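Local structure of putative transcriptional regulator (Streptomyces coelicolor, 2HXI) at residues P155-R160 against L231-A236. The protein probably acts as a TetR-family transcriptional regulator that binds DNA through a predicted helix-turn-helix motif. Residues are numbered along the deposited sequence; the frame is centred on the assembly and turned at random.
Sequences PARYHR and LAHLEA
A bend at chi2 of Arg-157 (-97°), on a chain whose CG sits beside the backbone N, brings CD against Leu-234 and the guanidinium to His-233, whose own chi1 of 140°, away from a staggered value, swings its ring end nearer to the other helix. CD of Arg-157 lies 3.7 Å from CD2 of Leu-234, the two side chains running past each other in opposite directions. Beyond it, NH1 of Arg-157 stands 3.6 Å from NE2 of His-233, which approaches the guanidinium at its edge; the two planes are 53° apart, too steep for a parallel stack. No direct hydrogen bond links the segments; one water does. It lies in plane at the edge of the imidazole, 2.9 Å from NE2 of His-233, accepts a bond from NH2 of Arg-160 (2.8 Å) and a weak one from NH1 of Arg-157 (3.2 Å). Glu-153 makes a salt bridge with NE of Arg-157, and Arg-160 NH1 with Glu-225 of the second subunit, consistent with the TetR-family dimer, where the last two long helices commonly form a four-helix bundle. Within the subunit, Tyr-158 points away, onto helix 131-146, while Leu-231 and Glu-235 reach helix 98-113.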
loop_
_atom_site.group_PDB
_atom_site.type_symbol
_atom_site.label_atom_id
_atom_site.label_comp_id
_atom_site.label_asym_id
_atom_site.label_seq_id
_atom_site.Cartn_x
_atom_site.Cartn_y
_atom_site.Cartn_z
ATOM N N PRO B 155 -18.612 -8.518 -6.926
ATOM C CA PRO B 155 -17.831 -8.650 -5.652
ATOM C C PRO B 155 -16.318 -8.767 -5.896
ATOM O O PRO B 155 -15.503 -8.141 -5.155
ATOM C CB PRO B 155 -18.412 -9.946 -5.020
ATOM C CG PRO B 155 -19.871 -9.944 -5.530
ATOM C CD PRO B 155 -19.683 -9.535 -7.024
ATOM N N ALA B 156 -15.909 -9.539 -6.922
ATOM C CA ALA B 156 -14.475 -9.664 -7.186
ATOM C C ALA B 156 -13.886 -8.323 -7.669
ATOM O O ALA B 156 -12.819 -7.933 -7.248
ATOM C CB ALA B 156 -14.214 -10.742 -8.195
ATOM N N ARG B 157 -14.625 -7.640 -8.526
ATOM C CA ARG B 157 -14.209 -6.307 -9.062
ATOM C C ARG B 157 -14.082 -5.274 -7.923
ATOM O O ARG B 157 -13.102 -4.531 -7.814
ATOM C CB ARG B 157 -15.220 -5.875 -10.141
ATOM C CG ARG B 157 -15.416 -6.929 -11.285
ATOM C CD ARG B 157 -14.588 -6.579 -12.435
ATOM N NE ARG B 157 -14.805 -7.385 -13.634
ATOM C CZ ARG B 157 -13.863 -7.497 -14.571
ATOM N NH1 ARG B 157 -12.740 -6.824 -14.415
ATOM N NH2 ARG B 157 -14.050 -8.244 -15.669
ATOM N N TYR B 158 -15.115 -5.241 -7.076
ATOM C CA TYR B 158 -15.080 -4.494 -5.853
ATOM C C TYR B 158 -13.826 -4.765 -5.016
ATOM O O TYR B 158 -13.116 -3.833 -4.650
ATOM C CB TYR B 158 -16.373 -4.722 -5.004
ATOM C CG TYR B 158 -16.216 -4.122 -3.641
ATOM C CD1 TYR B 158 -16.599 -2.796 -3.385
ATOM C CD2 TYR B 158 -15.624 -4.858 -2.605
ATOM C CE1 TYR B 158 -16.369 -2.241 -2.157
ATOM C CE2 TYR B 158 -15.432 -4.311 -1.397
ATOM C CZ TYR B 158 -15.780 -2.993 -1.175
ATOM O OH TYR B 158 -15.501 -2.425 0.060
ATOM N N HIS B 159 -13.572 -6.042 -4.743
ATOM C CA HIS B 159 -12.455 -6.444 -3.885
ATOM C C HIS B 159 -11.102 -5.861 -4.413
ATOM O O HIS B 159 -10.331 -5.288 -3.656
ATOM C CB HIS B 159 -12.381 -7.948 -3.900
ATOM C CG HIS B 159 -11.444 -8.504 -2.882
ATOM N ND1 HIS B 159 -11.485 -8.144 -1.552
ATOM C CD2 HIS B 159 -10.406 -9.366 -3.007
ATOM C CE1 HIS B 159 -10.516 -8.768 -0.894
ATOM N NE2 HIS B 159 -9.850 -9.510 -1.749
ATOM N N ARG B 160 -10.833 -6.040 -5.695
ATOM C CA ARG B 160 -9.600 -5.541 -6.308
ATOM C C ARG B 160 -9.505 -3.997 -6.287
ATOM O O ARG B 160 -8.415 -3.404 -6.047
ATOM C CB ARG B 160 -9.488 -6.073 -7.733
ATOM C CG ARG B 160 -9.061 -7.567 -7.692
ATOM C CD ARG B 160 -8.560 -7.974 -9.077
ATOM N NE ARG B 160 -9.638 -7.992 -10.051
ATOM C CZ ARG B 160 -10.400 -9.045 -10.353
ATOM N NH1 ARG B 160 -10.205 -10.242 -9.791
ATOM N NH2 ARG B 160 -11.372 -8.893 -11.236
ATOM N N LEU B 231 -9.588 2.059 -13.624
ATOM C CA LEU B 231 -10.974 2.278 -14.064
ATOM C C LEU B 231 -11.083 2.101 -15.602
ATOM O O LEU B 231 -12.099 1.664 -16.080
ATOM C CB LEU B 231 -11.545 3.628 -13.566
ATOM C CG LEU B 231 -11.468 3.877 -12.027
ATOM C CD1 LEU B 231 -12.222 5.185 -11.733
ATOM C CD2 LEU B 231 -12.108 2.702 -11.303
ATOM N N ALA B 232 -9.999 2.380 -16.346
ATOM C CA ALA B 232 -10.007 2.158 -17.808
ATOM C C ALA B 232 -10.079 0.660 -18.045
ATOM O O ALA B 232 -10.750 0.236 -18.999
ATOM C CB ALA B 232 -8.708 2.726 -18.443
ATOM N N HIS B 233 -9.413 -0.122 -17.208
ATOM C CA HIS B 233 -9.478 -1.610 -17.304
ATOM C C HIS B 233 -10.924 -2.104 -17.062
ATOM O O HIS B 233 -11.468 -2.976 -17.799
ATOM C CB HIS B 233 -8.448 -2.274 -16.335
ATOM C CG HIS B 233 -8.932 -3.527 -15.617
ATOM N ND1 HIS B 233 -8.791 -4.802 -16.133
ATOM C CD2 HIS B 233 -9.445 -3.673 -14.369
ATOM C CE1 HIS B 233 -9.240 -5.673 -15.245
ATOM N NE2 HIS B 233 -9.677 -5.013 -14.181
ATOM N N LEU B 234 -11.573 -1.519 -16.047
ATOM C CA LEU B 234 -12.965 -1.922 -15.769
ATOM C C LEU B 234 -13.809 -1.513 -16.967
ATOM O O LEU B 234 -14.701 -2.251 -17.330
ATOM C CB LEU B 234 -13.548 -1.299 -14.497
ATOM C CG LEU B 234 -12.791 -1.796 -13.259
ATOM C CD1 LEU B 234 -13.256 -0.951 -12.060
ATOM C CD2 LEU B 234 -13.045 -3.262 -13.056
ATOM N N GLU B 235 -13.518 -0.346 -17.572
ATOM C CA GLU B 235 -14.395 0.135 -18.627
ATOM C C GLU B 235 -14.226 -0.808 -19.820
ATOM O O GLU B 235 -15.194 -1.153 -20.513
ATOM C CB GLU B 235 -14.046 1.571 -19.019
ATOM C CG GLU B 235 -14.950 2.060 -20.168
ATOM C CD GLU B 235 -14.934 3.545 -20.390
ATOM O OE1 GLU B 235 -14.151 4.289 -19.791
ATOM O OE2 GLU B 235 -15.700 3.985 -21.242
ATOM N N ALA B 236 -12.994 -1.181 -20.102
ATOM C CA ALA B 236 -12.719 -2.136 -21.190
ATOM C C ALA B 236 -13.416 -3.483 -20.979
ATOM O O ALA B 236 -13.796 -4.109 -21.966
ATOM C CB ALA B 236 -11.208 -2.360 -21.352
HETATM O O HOH W 1 -10.935 -6.212 -11.874
#